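Local coordinates for protein ribose 5-phosphate isomerase RpiB (PDB 4EGS) that probably removes phosphate from phosphotyrosine in proteins, this chain being the N-terminal phosphatase domain of a longer protein that also belongs to a sugar-phosphate isomerase family, at residues Ile54-Ser59 with Trp66-Ala71; Ser48-Gly53 with Ser83-Val88; Arg125-Gln130 with Asp136-Ile141. All coordinates share one frame; numbering follows the deposited sequence.

Contact 1. Residues Ile54-Ser59 with Trp66-Ala71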
ATOM      1  N   ILE A  54     -10.842   4.865  12.844  1.00 29.93           N
ATOM      2  CA  ILE A  54     -11.462   5.292  11.593  1.00 30.96           C
ATOM      3  C   ILE A  54     -10.660   4.868  10.360  1.00 29.88           C
ATOM      4  O   ILE A  54     -11.217   4.752   9.269  1.00 30.66           O
ATOM      5  CB  ILE A  54     -11.756   6.817  11.566  1.00 31.69           C
ATOM      6  CG1 ILE A  54     -10.687   7.582  10.778  1.00 29.40           C
ATOM      7  CG2 ILE A  54     -11.904   7.361  12.981  1.00 31.01           C
ATOM      8  CD1 ILE A  54      -9.441   7.885  11.570  1.00 31.37           C
ATOM      9  N   PHE A  55      -9.362   4.630  10.535  1.00 29.69           N
ATOM     10  CA  PHE A  55      -8.534   4.123   9.443  1.00 30.56           C
ATOM     11  C   PHE A  55      -9.052   2.764   9.002  1.00 30.97           C
ATOM     12  O   PHE A  55      -9.286   2.536   7.816  1.00 31.38           O
ATOM     13  CB  PHE A  55      -7.066   4.005   9.861  1.00 29.32           C
ATOM     14  CG  PHE A  55      -6.182   3.379   8.809  1.00 29.98           C
ATOM     15  CD1 PHE A  55      -5.569   4.161   7.844  1.00 29.94           C
ATOM     16  CD2 PHE A  55      -5.964   2.009   8.790  1.00 30.93           C
ATOM     17  CE1 PHE A  55      -4.757   3.589   6.881  1.00 29.76           C
ATOM     18  CE2 PHE A  55      -5.156   1.432   7.829  1.00 31.93           C
ATOM     19  CZ  PHE A  55      -4.551   2.223   6.874  1.00 32.86           C
ATOM     20  N   ASN A  56      -9.217   1.864   9.967  1.00 30.38           N
ATOM     21  CA  ASN A  56      -9.755   0.540   9.692  1.00 29.73           C
ATOM     22  C   ASN A  56     -11.148   0.622   9.087  1.00 31.90           C
ATOM     23  O   ASN A  56     -11.435  -0.049   8.100  1.00 34.11           O
ATOM     24  CB  ASN A  56      -9.769  -0.319  10.959  1.00 31.00           C
ATOM     25  CG  ASN A  56      -8.379  -0.748  11.385  1.00 30.52           C
ATOM     26  OD1 ASN A  56      -7.474  -0.863  10.558  1.00 31.17           O
ATOM     27  ND2 ASN A  56      -8.203  -0.993  12.678  1.00 29.53           N
ATOM     28  N   ALA A  57     -11.999   1.461   9.671  1.00 32.30           N
ATOM     29  CA  ALA A  57     -13.354   1.665   9.162  1.00 31.71           C
ATOM     30  C   ALA A  57     -13.342   2.132   7.708  1.00 30.06           C
ATOM     31  O   ALA A  57     -14.219   1.771   6.925  1.00 30.17           O
ATOM     32  CB  ALA A  57     -14.106   2.657  10.034  1.00 28.63           C
ATOM     33  N   LYS A  58     -12.345   2.937   7.355  1.00 31.01           N
ATOM     34  CA  LYS A  58     -12.149   3.341   5.968  1.00 32.46           C
ATOM     35  C   LYS A  58     -11.499   2.204   5.189  1.00 33.60           C
ATOM     36  O   LYS A  58     -11.847   1.947   4.039  1.00 34.71           O
ATOM     37  CB  LYS A  58     -11.283   4.599   5.880  1.00 31.70           C
ATOM     38  CG  LYS A  58     -11.948   5.874   6.377  1.00 32.04           C
ATOM     39  CD  LYS A  58     -11.036   7.073   6.160  1.00 31.55           C
ATOM     40  CE  LYS A  58     -11.520   8.303   6.914  1.00 31.37           C
ATOM     41  NZ  LYS A  58     -12.810   8.825   6.386  1.00 31.33           N
ATOM     42  N   SER A  59     -10.554   1.523   5.829  1.00 31.55           N
ATOM     43  CA  SER A  59      -9.886   0.377   5.223  1.00 31.46           C
ATOM     44  C   SER A  59     -10.831  -0.815   5.100  1.00 34.78           C
ATOM     45  O   SER A  59     -10.558  -1.757   4.358  1.00 39.25           O
ATOM     46  CB  SER A  59      -8.652  -0.019   6.034  1.00 31.03           C
ATOM     47  OG  SER A  59      -8.109  -1.242   5.567  1.00 38.00           O
ATOM     48  N   TRP A  66      -4.686  -3.133   4.288  1.00 41.19           N
ATOM     49  CA  TRP A  66      -3.965  -2.390   5.315  1.00 39.21           C
ATOM     50  C   TRP A  66      -4.683  -2.506   6.655  1.00 36.55           C
ATOM     51  O   TRP A  66      -5.912  -2.560   6.709  1.00 34.25           O
ATOM     52  CB  TRP A  66      -3.828  -0.915   4.928  1.00 38.85           C
ATOM     53  CG  TRP A  66      -2.719  -0.631   3.959  1.00 38.55           C
ATOM     54  CD1 TRP A  66      -2.807  -0.596   2.597  1.00 38.03           C
ATOM     55  CD2 TRP A  66      -1.354  -0.332   4.280  1.00 37.49           C
ATOM     56  NE1 TRP A  66      -1.581  -0.297   2.051  1.00 36.90           N
ATOM     57  CE2 TRP A  66      -0.674  -0.130   3.063  1.00 37.28           C
ATOM     58  CE3 TRP A  66      -0.644  -0.219   5.479  1.00 36.79           C
ATOM     59  CZ2 TRP A  66       0.685   0.178   3.011  1.00 37.51           C
ATOM     60  CZ3 TRP A  66       0.704   0.089   5.424  1.00 37.23           C
ATOM     61  CH2 TRP A  66       1.355   0.282   4.199  1.00 36.03           C
ATOM     62  N   GLU A  67      -3.914  -2.548   7.737  1.00 35.78           N
ATOM     63  CA  GLU A  67      -4.490  -2.591   9.075  1.00 35.32           C
ATOM     64  C   GLU A  67      -3.777  -1.606   9.990  1.00 33.39           C
ATOM     65  O   GLU A  67      -2.607  -1.281   9.779  1.00 31.71           O
ATOM     66  CB  GLU A  67      -4.418  -4.003   9.655  1.00 37.43           C
ATOM     67  CG  GLU A  67      -3.042  -4.403  10.159  1.00 38.67           C
ATOM     68  CD  GLU A  67      -2.976  -5.858  10.571  1.00 44.24           C
ATOM     69  OE1 GLU A  67      -2.272  -6.169  11.555  1.00 42.88           O
ATOM     70  OE2 GLU A  67      -3.625  -6.693   9.904  1.00 49.57           O
ATOM     71  N   ALA A  68      -4.488  -1.132  11.006  1.00 34.78           N
ATOM     72  CA  ALA A  68      -3.947  -0.132  11.916  1.00 30.57           C
ATOM     73  C   ALA A  68      -3.777  -0.678  13.326  1.00 29.92           C
ATOM     74  O   ALA A  68      -4.605  -1.449  13.811  1.00 28.02           O
ATOM     75  CB  ALA A  68      -4.839   1.097  11.935  1.00 27.77           C
ATOM     76  N   LYS A  69      -2.694  -0.268  13.977  1.00 30.40           N
ATOM     77  CA  LYS A  69      -2.479  -0.584  15.382  1.00 30.40           C
ATOM     78  C   LYS A  69      -2.006   0.664  16.119  1.00 30.06           C
ATOM     79  O   LYS A  69      -1.540   1.621  15.500  1.00 29.38           O
ATOM     80  CB  LYS A  69      -1.474  -1.727  15.538  1.00 30.08           C
ATOM     81  CG  LYS A  69      -1.982  -2.907  16.367  1.00 32.54           C
ATOM     82  CD  LYS A  69      -2.021  -2.589  17.862  1.00 36.88           C
ATOM     83  CE  LYS A  69      -3.425  -2.231  18.341  1.00 34.84           C
ATOM     84  NZ  LYS A  69      -3.421  -1.699  19.736  1.00 33.21           N
ATOM     85  N   SER A  70      -2.135   0.655  17.442  1.00 30.95           N
ATOM     86  CA  SER A  70      -1.806   1.823  18.250  1.00 31.48           C
ATOM     87  C   SER A  70      -0.829   1.496  19.372  1.00 32.06           C
ATOM     88  O   SER A  70      -0.667   0.336  19.749  1.00 33.91           O
ATOM     89  CB  SER A  70      -3.077   2.429  18.842  1.00 29.20           C
ATOM     90  OG  SER A  70      -3.936   2.914  17.830  1.00 32.40           O
ATOM     91  N   ALA A  71      -0.189   2.536  19.898  1.00 31.50           N
ATOM     92  CA  ALA A  71       0.724   2.412  21.029  1.00 33.39           C
ATOM     93  C   ALA A  71       1.040   3.794  21.591  1.00 33.54           C
ATOM     94  O   ALA A  71       0.870   4.803  20.908  1.00 33.07           O
ATOM     95  CB  ALA A  71       2.005   1.705  20.611  1.00 34.32           C
TER
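Phe55 sets the edge of its ring against Trp66 CB and meets Ala68 CB obliquely, where a helix folds back over the strand that follows it in the beta-alpha-beta unit 36-41, 47-61 and 67-72. Helix and strand run almost exactly antiparallel here, at 171°, with their axes 7.6 Å apart. With CG anti to the backbone N (chi1 175°), the Phe55 ring reaches to the strand and brings CZ to 3.8 Å from Trp66 CB, which sits close to the ring plane. Ala68 CB lies 3.5 Å from Phe55 CD2. The Trp66 indole turns away from the helix, so its CB does the touching. Val37 of strand 36-41 and Ile177 of helix 159-179 also touch the Phe55 ring.

Beside this apolar patch, two polar side chains of the helix bond to the backbone of 66-71: Ser59 to Trp66 just before the strand, Asn56 to Ala68 within it. Ser59 OG donates to Trp66 O over 2.8 Å, tilted 28° out of the carbonyl plane. One turn earlier, Asn56 OD1 accepts the Ala68 amide: N lies 3.0 Å from OD1, in the carbonyl plane and on a lone pair of the oxygen, though the N-H is noticeably bent from the line.

Contact 2. Residues Ser48-Gly53 with Ser83-Val88; sequences SPMAEG and SEAVEV
Met50 and Ala85 mark where the backbones of helices 47-61 and 83-93 come nearest, their CA atoms 6.7 Å apart. No hydrogen bond crosses between 48-53 and 83-88; a single long side chain bridges the gap. Met50 goes out nearly straight through chi2 (168°), then bends at the thioether, and this shape divides its work between two residues one helical turn apart. Its CG and SD run alongside the methyl of Ala85, with SD 3.6 Å from Ala85 CB and CG 3.7 Å from the same carbon. Beyond the bend at chi3 (70°), the methyl CE swings round to Val88 and meets CG1 at 3.9 Å, the two side chains crossing at about a right angle. Next to the methyl of Ala85 the thioether lies close to the helix backbone, SD 4.1 Å from Ala85 CA.

Thr165 and Ala166 of helix 159-179 touch Met50 too, so that this buried side chain is a meeting point of three helices. It sits one turn after Arg47, which closes the CX5R phosphate-binding loop that Cys41 opens in the low molecular weight tyrosine phosphatase fold, the loop that holds a bicarbonate ion in this crystal.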
ATOM      1  N   SER A  48      -4.414   8.088  18.984  1.00 29.88           N
ATOM      2  CA  SER A  48      -4.023   6.809  18.388  1.00 30.70           C
ATOM      3  C   SER A  48      -5.154   5.776  18.293  1.00 29.48           C
ATOM      4  O   SER A  48      -5.297   5.131  17.257  1.00 29.29           O
ATOM      5  CB  SER A  48      -2.790   6.215  19.084  1.00 30.59           C
ATOM      6  OG  SER A  48      -1.604   6.848  18.640  1.00 31.84           O
ATOM      7  N   PRO A  49      -5.953   5.607  19.366  1.00 29.25           N
ATOM      8  CA  PRO A  49      -7.099   4.706  19.196  1.00 28.08           C
ATOM      9  C   PRO A  49      -8.092   5.240  18.168  1.00 26.36           C
ATOM     10  O   PRO A  49      -8.703   4.455  17.443  1.00 27.31           O
ATOM     11  CB  PRO A  49      -7.743   4.693  20.586  1.00 29.49           C
ATOM     12  CG  PRO A  49      -6.642   5.047  21.516  1.00 29.20           C
ATOM     13  CD  PRO A  49      -5.799   6.032  20.770  1.00 29.09           C
ATOM     14  N   MET A  50      -8.241   6.559  18.110  1.00 26.83           N
ATOM     15  CA  MET A  50      -9.130   7.195  17.142  1.00 26.48           C
ATOM     16  C   MET A  50      -8.580   7.071  15.727  1.00 26.88           C
ATOM     17  O   MET A  50      -9.299   6.685  14.806  1.00 28.34           O
ATOM     18  CB  MET A  50      -9.357   8.669  17.493  1.00 28.49           C
ATOM     19  CG  MET A  50     -10.288   8.892  18.677  1.00 29.34           C
ATOM     20  SD  MET A  50     -10.266  10.589  19.297  1.00 34.21           S
ATOM     21  CE  MET A  50     -11.092  11.458  17.971  1.00 27.33           C
ATOM     22  N   ALA A  51      -7.303   7.403  15.563  1.00 27.01           N
ATOM     23  CA  ALA A  51      -6.640   7.298  14.269  1.00 27.54           C
ATOM     24  C   ALA A  51      -6.681   5.863  13.757  1.00 28.39           C
ATOM     25  O   ALA A  51      -6.903   5.624  12.572  1.00 28.41           O
ATOM     26  CB  ALA A  51      -5.205   7.787  14.366  1.00 27.43           C
ATOM     27  N   GLU A  52      -6.470   4.913  14.661  1.00 28.21           N
ATOM     28  CA  GLU A  52      -6.544   3.498  14.326  1.00 27.45           C
ATOM     29  C   GLU A  52      -7.972   3.095  13.978  1.00 28.24           C
ATOM     30  O   GLU A  52      -8.203   2.336  13.037  1.00 29.88           O
ATOM     31  CB  GLU A  52      -6.049   2.652  15.497  1.00 27.42           C
ATOM     32  CG  GLU A  52      -6.294   1.164  15.349  1.00 27.94           C
ATOM     33  CD  GLU A  52      -6.114   0.417  16.652  1.00 31.03           C
ATOM     34  OE1 GLU A  52      -6.247  -0.825  16.652  1.00 31.88           O
ATOM     35  OE2 GLU A  52      -5.843   1.075  17.681  1.00 32.72           O
ATOM     36  N   GLY A  53      -8.924   3.617  14.746  1.00 29.24           N
ATOM     37  CA  GLY A  53     -10.323   3.264  14.593  1.00 28.82           C
ATOM     38  C   GLY A  53     -10.917   3.598  13.239  1.00 28.93           C
ATOM     39  O   GLY A  53     -11.441   2.718  12.555  1.00 29.61           O
ATOM     40  N   SER A  83     -13.691   7.968  27.039  1.00 31.40           N
ATOM     41  CA  SER A  83     -15.115   7.854  26.757  1.00 29.41           C
ATOM     42  C   SER A  83     -15.576   8.889  25.736  1.00 30.88           C
ATOM     43  O   SER A  83     -16.507   8.640  24.971  1.00 33.18           O
ATOM     44  CB  SER A  83     -15.928   7.979  28.046  1.00 32.42           C
ATOM     45  OG  SER A  83     -15.667   9.210  28.697  1.00 32.83           O
ATOM     46  N   GLU A  84     -14.924  10.048  25.728  1.00 30.45           N
ATOM     47  CA  GLU A  84     -15.222  11.076  24.739  1.00 31.36           C
ATOM     48  C   GLU A  84     -14.829  10.601  23.347  1.00 30.07           C
ATOM     49  O   GLU A  84     -15.600  10.731  22.397  1.00 30.33           O
ATOM     50  CB  GLU A  84     -14.502  12.384  25.066  1.00 29.66           C
ATOM     51  CG  GLU A  84     -15.122  13.189  26.194  1.00 30.36           C
ATOM     52  CD  GLU A  84     -14.618  12.772  27.561  1.00 31.64           C
ATOM     53  OE1 GLU A  84     -15.102  13.329  28.568  1.00 34.72           O
ATOM     54  OE2 GLU A  84     -13.733  11.895  27.629  1.00 33.17           O
ATOM     55  N   ALA A  85     -13.623  10.051  23.236  1.00 29.89           N
ATOM     56  CA  ALA A  85     -13.139   9.498  21.977  1.00 28.70           C
ATOM     57  C   ALA A  85     -14.053   8.375  21.508  1.00 27.57           C
ATOM     58  O   ALA A  85     -14.351   8.255  20.321  1.00 26.88           O
ATOM     59  CB  ALA A  85     -11.718   8.989  22.135  1.00 28.57           C
ATOM     60  N   VAL A  86     -14.501   7.560  22.456  1.00 28.22           N
ATOM     61  CA  VAL A  86     -15.384   6.441  22.157  1.00 28.49           C
ATOM     62  C   VAL A  86     -16.765   6.919  21.701  1.00 30.99           C
ATOM     63  O   VAL A  86     -17.395   6.283  20.858  1.00 30.67           O
ATOM     64  CB  VAL A  86     -15.491   5.464  23.359  1.00 29.34           C
ATOM     65  CG1 VAL A  86     -16.928   5.315  23.835  1.00 31.04           C
ATOM     66  CG2 VAL A  86     -14.910   4.109  22.996  1.00 32.98           C
ATOM     67  N   GLU A  87     -17.223   8.047  22.240  1.00 31.57           N
ATOM     68  CA  GLU A  87     -18.543   8.561  21.881  1.00 30.41           C
ATOM     69  C   GLU A  87     -18.500   9.467  20.653  1.00 30.14           C
ATOM     70  O   GLU A  87     -19.440   9.486  19.864  1.00 30.77           O
ATOM     71  CB  GLU A  87     -19.222   9.266  23.064  1.00 32.28           C
ATOM     72  CG  GLU A  87     -18.620  10.605  23.458  1.00 32.04           C
ATOM     73  CD  GLU A  87     -19.424  11.302  24.541  1.00 33.61           C
ATOM     74  OE1 GLU A  87     -20.656  11.435  24.376  1.00 35.07           O
ATOM     75  OE2 GLU A  87     -18.829  11.711  25.561  1.00 34.47           O
ATOM     76  N   VAL A  88     -17.409  10.209  20.485  1.00 28.13           N
ATOM     77  CA  VAL A  88     -17.281  11.078  19.319  1.00 29.24           C
ATOM     78  C   VAL A  88     -17.082  10.248  18.051  1.00 31.51           C
ATOM     79  O   VAL A  88     -17.482  10.653  16.964  1.00 33.20           O
ATOM     80  CB  VAL A  88     -16.144  12.122  19.475  1.00 29.17           C
ATOM     81  CG1 VAL A  88     -14.776  11.465  19.388  1.00 29.21           C
ATOM     82  CG2 VAL A  88     -16.274  13.201  18.421  1.00 28.58           C
TER

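Contact 3. Residues Arg125-Gln130 with Asp136-Ile141; sequences RSLVSQ and DKIFTI
Val128 and Ile138 join the helix and the last strand of a beta-alpha-beta unit formed by strand 115-118, helix 121-130 and strand 138-140, at one edge of the parallel sheet. Across the two segments the contact is purely apolar. Ile138 points its side chain at the helix and packs against two consecutive residues, Leu127 and Val128, crossing the latter obliquely. Its ethyl arm is extended (chi2 177°), which carries CD1 to the helix, 3.8 Å from Leu127 CB. The Leu127 branch itself continues toward the sheet, where it packs on Val40 of strand 36-41 and on Leu105.

Polar bonds of segment 136-141 run to other parts of the chain. Phe139 pairs with Val116 and Ala118 of the neighbouring strand, and these main-chain bonds hold the edge strand in place while Ile138 also touches Val116 and Lys124. Just before the strand, Lys137 sends its NZ away from helix 121-130, to the carbonyl oxygens of Leu110, in helix 108-112, and Ala113.

Val128 CG1 rests on the two methyls of Ile138: it lies 3.6 Å from CG2 and 3.7 Å from CD1, and 3.8 Å from Ile138 CB.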
ATOM      1  N   ARG A 125      10.144  12.173  17.505  1.00 37.24           N
ATOM      2  CA  ARG A 125      11.501  12.373  18.001  1.00 39.25           C
ATOM      3  C   ARG A 125      11.879  11.363  19.080  1.00 41.80           C
ATOM      4  O   ARG A 125      12.978  10.806  19.058  1.00 43.88           O
ATOM      5  CB  ARG A 125      11.692  13.795  18.533  1.00 42.46           C
ATOM      6  CG  ARG A 125      13.006  13.975  19.273  1.00 42.36           C
ATOM      7  CD  ARG A 125      13.383  15.432  19.448  1.00 40.07           C
ATOM      8  NE  ARG A 125      14.784  15.559  19.839  1.00 43.93           N
ATOM      9  CZ  ARG A 125      15.797  15.595  18.980  1.00 45.02           C
ATOM     10  NH1 ARG A 125      15.568  15.522  17.675  1.00 46.15           N
ATOM     11  NH2 ARG A 125      17.042  15.708  19.423  1.00 43.46           N
ATOM     12  N   SER A 126      10.967  11.137  20.020  1.00 40.81           N
ATOM     13  CA  SER A 126      11.184  10.176  21.096  1.00 40.57           C
ATOM     14  C   SER A 126      11.532   8.799  20.544  1.00 40.56           C
ATOM     15  O   SER A 126      12.430   8.124  21.047  1.00 41.59           O
ATOM     16  CB  SER A 126       9.943  10.081  21.984  1.00 38.77           C
ATOM     17  OG  SER A 126      10.086   9.054  22.950  1.00 40.66           O
ATOM     18  N   LEU A 127      10.820   8.396  19.496  1.00 38.31           N
ATOM     19  CA  LEU A 127      11.050   7.106  18.861  1.00 39.18           C
ATOM     20  C   LEU A 127      12.399   7.050  18.140  1.00 40.36           C
ATOM     21  O   LEU A 127      13.196   6.146  18.387  1.00 41.75           O
ATOM     22  CB  LEU A 127       9.907   6.775  17.895  1.00 38.39           C
ATOM     23  CG  LEU A 127       8.544   6.489  18.532  1.00 35.67           C
ATOM     24  CD1 LEU A 127       7.440   6.512  17.486  1.00 35.31           C
ATOM     25  CD2 LEU A 127       8.558   5.154  19.263  1.00 36.63           C
ATOM     26  N   VAL A 128      12.656   8.018  17.263  1.00 39.09           N
ATOM     27  CA  VAL A 128      13.877   8.005  16.452  1.00 41.12           C
ATOM     28  C   VAL A 128      15.170   8.157  17.259  1.00 40.96           C
ATOM     29  O   VAL A 128      16.210   7.621  16.873  1.00 42.39           O
ATOM     30  CB  VAL A 128      13.842   9.057  15.313  1.00 40.90           C
ATOM     31  CG1 VAL A 128      12.741   8.728  14.322  1.00 40.68           C
ATOM     32  CG2 VAL A 128      13.660  10.458  15.870  1.00 42.03           C
ATOM     33  N   SER A 129      15.102   8.881  18.370  0.50 41.00           N
ATOM     34  CA  SER A 129      16.264   9.048  19.238  0.50 41.03           C
ATOM     35  C   SER A 129      16.609   7.719  19.896  0.50 40.87           C
ATOM     36  O   SER A 129      17.774   7.331  19.972  0.50 40.74           O
ATOM     37  CB  SER A 129      15.996  10.110  20.305  0.50 41.52           C
ATOM     38  OG  SER A 129      14.970   9.701  21.194  0.50 41.73           O
ATOM     39  N   GLN A 130      15.577   7.023  20.361  1.00 42.62           N
ATOM     40  CA  GLN A 130      15.747   5.739  21.022  1.00 41.55           C
ATOM     41  C   GLN A 130      15.894   4.594  20.022  1.00 40.49           C
ATOM     42  O   GLN A 130      16.678   3.669  20.237  1.00 40.38           O
ATOM     43  CB  GLN A 130      14.565   5.482  21.957  1.00 42.28           C
ATOM     44  CG  GLN A 130      14.316   4.020  22.253  1.00 41.38           C
ATOM     45  CD  GLN A 130      14.022   3.770  23.712  1.00 41.70           C
ATOM     46  OE1 GLN A 130      12.912   4.011  24.186  1.00 45.14           O
ATOM     47  NE2 GLN A 130      15.020   3.283  24.436  1.00 38.29           N
ATOM     48  N   ASP A 136      13.693   4.907   9.558  1.00 41.91           N
ATOM     49  CA  ASP A 136      13.371   4.937   8.134  1.00 44.93           C
ATOM     50  C   ASP A 136      11.867   4.835   7.898  1.00 42.13           C
ATOM     51  O   ASP A 136      11.351   5.338   6.900  1.00 40.27           O
ATOM     52  CB  ASP A 136      14.098   3.811   7.394  1.00 46.49           C
ATOM     53  CG  ASP A 136      13.943   3.911   5.887  1.00 52.29           C
ATOM     54  OD1 ASP A 136      13.756   2.861   5.235  1.00 55.75           O
ATOM     55  OD2 ASP A 136      14.014   5.039   5.355  1.00 53.19           O
ATOM     56  N   LYS A 137      11.167   4.185   8.822  1.00 42.87           N
ATOM     57  CA  LYS A 137       9.722   4.029   8.711  1.00 41.92           C
ATOM     58  C   LYS A 137       8.968   4.888   9.724  1.00 39.46           C
ATOM     59  O   LYS A 137       7.744   4.809   9.826  1.00 37.77           O
ATOM     60  CB  LYS A 137       9.321   2.555   8.842  1.00 41.48           C
ATOM     61  CG  LYS A 137       9.893   1.844  10.059  1.00 38.96           C
ATOM     62  CD  LYS A 137       9.590   0.354  10.012  1.00 41.11           C
ATOM     63  CE  LYS A 137      10.224  -0.386  11.176  1.00 43.18           C
ATOM     64  NZ  LYS A 137       9.941  -1.849  11.117  1.00 42.88           N
ATOM     65  N   ILE A 138       9.702   5.717  10.462  1.00 39.42           N
ATOM     66  CA  ILE A 138       9.091   6.610  11.442  1.00 40.57           C
ATOM     67  C   ILE A 138       8.851   8.002  10.868  1.00 39.49           C
ATOM     68  O   ILE A 138       9.788   8.685  10.458  1.00 40.32           O
ATOM     69  CB  ILE A 138       9.957   6.754  12.710  1.00 37.34           C
ATOM     70  CG1 ILE A 138      10.171   5.394  13.373  1.00 36.47           C
ATOM     71  CG2 ILE A 138       9.306   7.724  13.684  1.00 38.38           C
ATOM     72  CD1 ILE A 138      11.073   5.441  14.586  1.00 39.18           C
ATOM     73  N   PHE A 139       7.589   8.416  10.843  1.00 36.79           N
ATOM     74  CA  PHE A 139       7.231   9.751  10.383  1.00 35.37           C
ATOM     75  C   PHE A 139       6.090  10.309  11.224  1.00 36.51           C
ATOM     76  O   PHE A 139       5.458   9.581  11.989  1.00 35.40           O
ATOM     77  CB  PHE A 139       6.826   9.726   8.906  1.00 35.64           C
ATOM     78  CG  PHE A 139       7.873   9.148   8.000  1.00 39.41           C
ATOM     79  CD1 PHE A 139       7.761   7.850   7.529  1.00 39.92           C
ATOM     80  CD2 PHE A 139       8.975   9.900   7.622  1.00 43.05           C
ATOM     81  CE1 PHE A 139       8.726   7.313   6.694  1.00 39.13           C
ATOM     82  CE2 PHE A 139       9.943   9.369   6.788  1.00 39.46           C
ATOM     83  CZ  PHE A 139       9.818   8.075   6.324  1.00 39.13           C
ATOM     84  N   THR A 140       5.837  11.606  11.081  1.00 36.10           N
ATOM     85  CA  THR A 140       4.717  12.246  11.759  1.00 34.80           C
ATOM     86  C   THR A 140       3.476  12.163  10.870  1.00 34.58           C
ATOM     87  O   THR A 140       3.587  12.109   9.644  1.00 34.07           O
ATOM     88  CB  THR A 140       5.058  13.707  12.172  1.00 33.75           C
ATOM     89  OG1 THR A 140       5.019  13.826  13.599  1.00 33.10           O
ATOM     90  CG2 THR A 140       4.097  14.715  11.554  1.00 34.79           C
ATOM     91  N   ILE A 141       2.302  12.123  11.493  1.00 32.95           N
ATOM     92  CA  ILE A 141       1.040  11.952  10.778  1.00 32.11           C
ATOM     93  C   ILE A 141       0.796  13.036   9.717  1.00 33.21           C
ATOM     94  O   ILE A 141       0.163  12.778   8.693  1.00 34.29           O
ATOM     95  CB  ILE A 141      -0.155  11.884  11.765  1.00 30.87           C
ATOM     96  CG1 ILE A 141      -1.426  11.404  11.058  1.00 30.90           C
ATOM     97  CG2 ILE A 141      -0.368  13.218  12.464  1.00 32.48           C
ATOM     98  CD1 ILE A 141      -1.587   9.901  11.052  1.00 32.69           C
TER

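In the fold
All three contacts are mostly buried, yet they differ in their distance from the chain's centre: contacts 1 and 2 have centres 8 and 9 Å from it, contact 3 about 14 Å. All touching residues of contact 2 are buried, while Val128 of contact 3 is partly exposed. Contacts 1 and 2 share helix 47-61 and meet, Ser70 OG probably hydrogen-bonding Glu52 OE2. Contact 3 lies across the chain's centre from contact 2 and repeats the helix-on-strand theme of contact 1 at the other outermost strand of the sheet. Only in contact 1 do side-chain hydrogen bonds, to the backbone, cross between the paired segments; contact 3 relies on aliphatic branches, and contact 2 on one methionine near the phosphate-binding loop.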